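Local atomic coordinates of adenosine kinase (Sinorhizobium meliloti, PDB entry 3UBO), a protein that probably transfers a phosphate from ATP to adenosine, as a pfkB-family kinase that holds adenosine and ADP in its pockets. Residues A[143-146]-A[147-150]; A[174-177]-A[178-182]; A[203-207]-A[208-212]. One frame throughout, in Å; residues are numbered along the deposited sequence.

Contact 1. Residues A[143-146]-A[147-150]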
loop_
_atom_site.group_PDB
_atom_site.type_symbol
_atom_site.label_atom_id
_atom_site.label_comp_id
_atom_site.label_asym_id
_atom_site.label_seq_id
_atom_site.Cartn_x
_atom_site.Cartn_y
_atom_site.Cartn_z
ATOM N N ASP A 143 29.707 -1.131 2.165
ATOM C CA ASP A 143 28.411 -0.988 2.823
ATOM C C ASP A 143 28.193 -1.972 3.987
ATOM O O ASP A 143 27.135 -1.933 4.646
ATOM C CB ASP A 143 27.298 -1.161 1.775
ATOM C CG ASP A 143 27.135 0.048 0.860
ATOM O OD1 ASP A 143 27.064 1.190 1.404
ATOM O OD2 ASP A 143 27.031 -0.194 -0.376
ATOM N N VAL A 144 29.170 -2.870 4.199
ATOM C CA VAL A 144 29.257 -3.690 5.417
ATOM C C VAL A 144 29.494 -2.738 6.610
ATOM O O VAL A 144 30.508 -2.054 6.650
ATOM C CB VAL A 144 30.336 -4.829 5.324
ATOM C CG1 VAL A 144 30.362 -5.550 6.569
ATOM C CG2 VAL A 144 30.038 -5.827 4.162
ATOM N N GLU A 145 28.502 -2.573 7.495
ATOM C CA GLU A 145 28.760 -2.036 8.834
ATOM C C GLU A 145 29.394 -3.216 9.587
ATOM O O GLU A 145 28.837 -4.340 9.649
ATOM C CB GLU A 145 27.513 -1.517 9.576
ATOM C CG GLU A 145 27.070 -0.099 9.278
ATOM C CD GLU A 145 25.534 0.082 9.413
ATOM O OE1 GLU A 145 25.097 0.303 10.579
ATOM O OE2 GLU A 145 24.786 0.011 8.361
ATOM N N ASP A 146 30.571 -2.952 10.130
ATOM C CA ASP A 146 31.532 -3.949 10.572
ATOM C C ASP A 146 31.150 -4.549 11.949
ATOM O O ASP A 146 31.062 -5.800 12.174
ATOM C CB ASP A 146 32.861 -3.167 10.663
ATOM C CG ASP A 146 34.052 -4.066 10.581
ATOM O OD1 ASP A 146 33.831 -5.259 10.936
ATOM O OD2 ASP A 146 35.162 -3.631 10.162
ATOM N N ASP A 147 30.953 -3.585 12.852
ATOM C CA ASP A 147 30.574 -3.796 14.233
ATOM C C ASP A 147 29.288 -4.580 14.213
ATOM O O ASP A 147 29.156 -5.640 14.871
ATOM C CB ASP A 147 30.431 -2.441 14.986
ATOM C CG ASP A 147 29.614 -1.388 14.208
ATOM O OD1 ASP A 147 29.847 -1.257 12.998
ATOM O OD2 ASP A 147 28.736 -0.695 14.793
ATOM N N VAL A 148 28.349 -4.079 13.409
ATOM C CA VAL A 148 27.044 -4.717 13.210
ATOM C C VAL A 148 27.114 -6.195 12.755
ATOM O O VAL A 148 26.527 -7.010 13.418
ATOM C CB VAL A 148 26.097 -3.770 12.399
ATOM C CG1 VAL A 148 24.651 -4.319 12.244
ATOM C CG2 VAL A 148 26.091 -2.353 13.086
ATOM N N VAL A 149 27.844 -6.582 11.710
ATOM C CA VAL A 149 27.956 -8.024 11.430
ATOM C C VAL A 149 28.406 -8.833 12.640
ATOM O O VAL A 149 27.818 -9.885 12.931
ATOM C CB VAL A 149 28.871 -8.328 10.266
ATOM C CG1 VAL A 149 28.815 -9.813 9.795
ATOM C CG2 VAL A 149 28.589 -7.332 9.170
ATOM N N ALA A 150 29.413 -8.340 13.361
ATOM C CA ALA A 150 29.962 -9.021 14.550
ATOM C C ALA A 150 28.958 -9.201 15.724
ATOM O O ALA A 150 28.953 -10.225 16.432
ATOM C CB ALA A 150 31.245 -8.283 15.021
#

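Contact 2. Residues A[174-177]-A[178-182]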
loop_
_atom_site.group_PDB
_atom_site.type_symbol
_atom_site.label_atom_id
_atom_site.label_comp_id
_atom_site.label_asym_id
_atom_site.label_seq_id
_atom_site.Cartn_x
_atom_site.Cartn_y
_atom_site.Cartn_z
ATOM N N ALA A 174 31.258 -10.104 4.931
ATOM C CA ALA A 174 30.395 -10.262 6.116
ATOM C C ALA A 174 30.313 -11.700 6.680
ATOM O O ALA A 174 30.074 -11.848 7.865
ATOM C CB ALA A 174 29.005 -9.706 5.850
ATOM N N ALA A 175 30.453 -12.705 5.802
ATOM C CA ALA A 175 30.656 -14.109 6.137
ATOM C C ALA A 175 31.936 -14.261 6.977
ATOM O O ALA A 175 31.902 -14.811 8.058
ATOM C CB ALA A 175 30.719 -14.962 4.847
ATOM N N ARG A 176 33.054 -13.743 6.466
ATOM C CA ARG A 176 34.271 -13.593 7.231
ATOM C C ARG A 176 34.024 -12.865 8.569
ATOM O O ARG A 176 34.217 -13.464 9.601
ATOM C CB ARG A 176 35.345 -12.873 6.413
ATOM C CG ARG A 176 36.780 -13.342 6.766
ATOM C CD ARG A 176 37.904 -12.301 6.671
ATOM N NE ARG A 176 37.473 -10.941 7.036
ATOM C CZ ARG A 176 37.498 -10.419 8.269
ATOM N NH1 ARG A 176 37.951 -11.143 9.311
ATOM N NH2 ARG A 176 37.059 -9.162 8.455
ATOM N N ILE A 177 33.604 -11.602 8.566
ATOM C CA ILE A 177 33.419 -10.858 9.828
ATOM C C ILE A 177 32.649 -11.605 10.895
ATOM O O ILE A 177 32.889 -11.392 12.087
ATOM C CB ILE A 177 32.723 -9.448 9.667
ATOM C CG1 ILE A 177 33.512 -8.545 8.672
ATOM C CG2 ILE A 177 32.398 -8.759 11.052
ATOM C CD1 ILE A 177 32.969 -7.117 8.504
ATOM N N ALA A 178 31.718 -12.472 10.483
ATOM C CA ALA A 178 30.666 -12.946 11.368
ATOM C C ALA A 178 31.073 -14.284 11.939
ATOM O O ALA A 178 30.878 -14.530 13.143
ATOM C CB ALA A 178 29.336 -13.069 10.621
ATOM N N HIS A 179 31.601 -15.155 11.072
ATOM C CA HIS A 179 32.237 -16.397 11.503
ATOM C C HIS A 179 33.343 -16.190 12.553
ATOM O O HIS A 179 33.451 -16.908 13.572
ATOM C CB HIS A 179 32.850 -17.044 10.303
ATOM C CG HIS A 179 31.889 -17.907 9.592
ATOM N ND1 HIS A 179 32.125 -18.422 8.339
ATOM C CD2 HIS A 179 30.677 -18.359 9.978
ATOM C CE1 HIS A 179 31.097 -19.180 7.989
ATOM N NE2 HIS A 179 30.205 -19.160 8.963
ATOM N N ALA A 180 34.143 -15.176 12.265
ATOM C CA ALA A 180 35.280 -14.804 13.065
ATOM C C ALA A 180 34.796 -14.246 14.414
ATOM O O ALA A 180 35.587 -14.022 15.337
ATOM C CB ALA A 180 36.172 -13.739 12.280
ATOM N N HIS A 181 33.506 -14.003 14.537
ATOM C CA HIS A 181 33.030 -13.570 15.824
ATOM C C HIS A 181 32.143 -14.605 16.523
ATOM O O HIS A 181 31.539 -14.268 17.530
ATOM C CB HIS A 181 32.357 -12.191 15.755
ATOM C CG HIS A 181 33.324 -11.053 15.698
ATOM N ND1 HIS A 181 34.091 -10.784 14.581
ATOM C CD2 HIS A 181 33.638 -10.095 16.604
ATOM C CE1 HIS A 181 34.836 -9.708 14.792
ATOM N NE2 HIS A 181 34.575 -9.262 16.011
ATOM N N GLY A 182 32.119 -15.846 16.025
ATOM C CA GLY A 182 31.326 -16.915 16.637
ATOM C C GLY A 182 29.803 -16.872 16.326
ATOM O O GLY A 182 28.923 -17.162 17.195
#

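Contact 3. Residues A[203-207]-A[208-212]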
loop_
_atom_site.group_PDB
_atom_site.type_symbol
_atom_site.label_atom_id
_atom_site.label_comp_id
_atom_site.label_asym_id
_atom_site.label_seq_id
_atom_site.Cartn_x
_atom_site.Cartn_y
_atom_site.Cartn_z
ATOM N N LEU A 203 26.475 -23.556 -4.426
ATOM C CA LEU A 203 27.145 -24.768 -3.859
ATOM C C LEU A 203 28.526 -24.564 -3.159
ATOM O O LEU A 203 28.725 -24.873 -1.976
ATOM C CB LEU A 203 27.293 -25.836 -4.952
ATOM C CG LEU A 203 25.999 -26.473 -5.440
ATOM C CD1 LEU A 203 26.254 -27.362 -6.597
ATOM C CD2 LEU A 203 25.408 -27.300 -4.321
ATOM N N GLU A 204 29.467 -24.062 -3.919
ATOM C CA GLU A 204 30.795 -23.800 -3.408
ATOM C C GLU A 204 30.724 -22.796 -2.266
ATOM O O GLU A 204 31.530 -22.792 -1.312
ATOM C CB GLU A 204 31.680 -23.236 -4.542
ATOM C CG GLU A 204 32.898 -22.420 -4.098
ATOM C CD GLU A 204 33.963 -23.260 -3.399
ATOM O OE1 GLU A 204 33.986 -24.511 -3.598
ATOM O OE2 GLU A 204 34.767 -22.641 -2.652
ATOM N N LEU A 205 29.770 -21.903 -2.382
ATOM C CA LEU A 205 29.573 -20.951 -1.330
ATOM C C LEU A 205 29.041 -21.698 -0.071
ATOM O O LEU A 205 29.303 -21.273 1.045
ATOM C CB LEU A 205 28.685 -19.831 -1.853
ATOM C CG LEU A 205 27.928 -18.888 -0.968
ATOM C CD1 LEU A 205 28.694 -17.580 -0.821
ATOM C CD2 LEU A 205 26.562 -18.689 -1.635
HETATM N N MSE A 206 28.366 -22.839 -0.249
HETATM C CA MSE A 206 27.994 -23.699 0.887
HETATM C C MSE A 206 29.168 -24.585 1.313
HETATM O O MSE A 206 29.592 -24.594 2.470
HETATM C CB MSE A 206 26.835 -24.624 0.543
HETATM C CG MSE A 206 25.502 -23.952 0.342
HETATM SE SE MSE A 206 24.162 -25.160 -0.624
HETATM C CE MSE A 206 23.509 -26.352 0.810
ATOM N N ARG A 207 29.681 -25.362 0.370
ATOM C CA ARG A 207 30.764 -26.288 0.678
ATOM C C ARG A 207 31.944 -25.627 1.384
ATOM O O ARG A 207 32.430 -26.148 2.361
ATOM C CB ARG A 207 31.146 -27.073 -0.572
ATOM C CG ARG A 207 29.924 -27.836 -1.048
ATOM C CD ARG A 207 30.173 -28.440 -2.363
ATOM N NE ARG A 207 29.112 -29.367 -2.719
ATOM C CZ ARG A 207 28.873 -29.713 -3.973
ATOM N NH1 ARG A 207 29.634 -29.177 -4.945
ATOM N NH2 ARG A 207 27.880 -30.563 -4.251
ATOM N N SER A 208 32.364 -24.462 0.933
ATOM C CA SER A 208 33.364 -23.696 1.680
ATOM C C SER A 208 32.949 -23.319 3.131
ATOM O O SER A 208 33.719 -22.631 3.862
ATOM C CB SER A 208 33.734 -22.434 0.908
ATOM O OG SER A 208 32.569 -21.707 0.582
ATOM N N GLY A 209 31.737 -23.759 3.519
ATOM C CA GLY A 209 31.200 -23.518 4.848
ATOM C C GLY A 209 31.163 -22.035 5.139
ATOM O O GLY A 209 31.072 -21.604 6.311
ATOM N N THR A 210 31.269 -21.254 4.047
ATOM C CA THR A 210 30.936 -19.815 4.041
ATOM C C THR A 210 29.500 -19.518 4.542
ATOM O O THR A 210 29.320 -18.609 5.385
ATOM C CB THR A 210 31.059 -19.173 2.666
ATOM O OG1 THR A 210 32.400 -19.337 2.187
ATOM C CG2 THR A 210 30.763 -17.684 2.806
ATOM N N VAL A 211 28.512 -20.276 4.025
ATOM C CA VAL A 211 27.141 -20.242 4.449
ATOM C C VAL A 211 26.878 -21.489 5.226
ATOM O O VAL A 211 27.012 -22.628 4.716
ATOM C CB VAL A 211 26.125 -20.265 3.253
ATOM C CG1 VAL A 211 24.677 -20.274 3.731
ATOM C CG2 VAL A 211 26.328 -19.066 2.390
ATOM N N ASP A 212 26.425 -21.248 6.446
ATOM C CA ASP A 212 25.976 -22.274 7.353
ATOM C C ASP A 212 24.605 -22.844 6.949
ATOM O O ASP A 212 24.512 -23.995 6.485
ATOM C CB ASP A 212 25.920 -21.669 8.768
ATOM C CG ASP A 212 27.281 -21.359 9.288
ATOM O OD1 ASP A 212 28.149 -22.225 9.006
ATOM O OD2 ASP A 212 27.491 -20.284 9.947
#

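Contact 1. Residues A[143-146]-A[147-150]
The flat groups here are carboxylates, and that of E145 stands alongside V148, with OE1 3.8 Å from the CG2 methyl of V148. The two side chains run side by side in the same direction, and CB of E145 leans on that methyl as well. The polar end has its partner beyond the turn: OE1 accepts a hydrogen bond from H102, which holds OE1 between an apolar flank and an imidazole. The carboxylate of D147 folds back toward the preceding residue. Its CG sits between the backbone N and the carbonyl carbon (chi1 47°). This brings OD1 of D147 to 3.4 Å from N of D146, at an angle too poor for a hydrogen bond. OD1 of D147 remains 5.6 Å from OE1 of E145, so these like charges do not touch; acidic groups at this end of a helix would probably be favoured by its dipole.

Two backbone bonds start the helix. V149 N donates to E145 O over 3.2 Å, and A150 N donates to D146 O over 3.3 Å, each nearly straight at 166°. Beside them CG1 of V144 meets CG2 of V149 at 3.6 Å, and both valines also touch I177 on helix 168-179.

With E145 as N-cap, V144 just before it and V149 four residues after it, the valine pair is a hydrophobic staple, a classic closure of a helix N-terminus, here at the start of the short helix 146-150 that leads into strand 152-158.

Contact 2. Residues A[174-177]-A[178-182]
I177 and H181 meet through the one side-chain hydrogen bond that links the helix to the turn after it: ND1 of H181 donates to the backbone O of I177 over 2.8 Å. Seen from the acceptor the bond is well aimed, the donor lying nearly along the C=O axis, but on the histidine side the bond is bent (135° at the hydrogen), with I177 O tilted 30° out of the ring plane. With CG of H181 beside its own backbone N (chi1 -78°), the imidazole swings back toward the last turn, and its ND1 serves the carbonyl that a further helical turn would have given to a backbone amide.

The tightly packed part is formed by the buried residues A174, A175, I177 and A178, where the alanines present only a methyl and I177 adds a larger branched side chain. A175 O is gripped by H179 N at 3.0 Å and, weakly, by A178 N.

The loose side is that of R176, A180 and H181, all exposed. A180 N still closes a regular helical bond to R176 O at 3.2 Å, yet the side chains barely meet, NH1 of R176 reaching CB of A180 at 4.3 Å. Beyond, a type I turn from H179 to G182, closed by G182 N on H179 O at 3.0 Å, carries the chain away from the helix.

Among its neighbours, this helix end belongs to the beta-alpha-beta unit of strand 152-158, helix 168-179 and strand 184-188: I177 and A178 pack on V149 of helix 146-150, H181 touches A150, A175 rests on T210, and NE2 of H179 is hydrogen-bonded to D212.

Contact 3. Residues A[203-207]-A[208-212]
The C-terminal end of helix 199-207, where the chain breaks at a glycine of positive phi (G209) and turns toward strand 213-217, is closed by T210 and V211 folding back on L205. The regular helical bond from G209 N to L205 O is not made in the model. V211 N takes over instead, donating to L205 O over 3.2 Å. Around this bond the side chains close up: CG2 of V211 meets CG of L205 at 3.7 Å, the two side chains crossing obliquely, while those of T210 and L205 cross at about a right angle, with CG2 of T210 4.2 Å from CD1 of L205. This methyl points there because it is anti to the backbone N of T210, which leaves OG1 beside that N (chi1 -59°) and directed at S208: OG1 of T210 donates a hydrogen bond to OG of S208 over 2.9 Å.

S208 also ends the helical series, its N donating to E204 O at 2.9 Å from 35° above the carbonyl plane. Its OG leans over the same carbonyl, at a modelled separation too short to be trusted.

Losing both branches of T210 to an alanine here would probably leave S208 OG without its donor and open a gap beside CD1 of L205.

L205 and V211 continue together onto F157 and M187 of the sheet. The chemistry is thus divided: apolar groups pack the sheet side, V211 being buried, while S208 on the other part of the turn is exposed, and the carbonyls of E204 and L205 find donors in S208 N and V211 N.

How the contacts relate
The three contacts follow one another along the chain, and each is soon followed by a strand of the seven-stranded parallel sheet: 152-158 after contact 1, 184-188 after contact 2, 213-217 after contact 3, three neighbours in that sheet. Their centres step across the fold in the same order, about 10 Å from contact 1 to contact 2, 13 Å on to contact 3, and 20 Å from first to last. Contact 2 is the middle member, touching both others, whereas contacts 1 and 3 stay about 10 Å apart at their nearest atoms. All three lie where strands begin; N217, ending strand 213-217, lines the ADP pocket, so the nucleotide sits toward the strands' C-terminal ends.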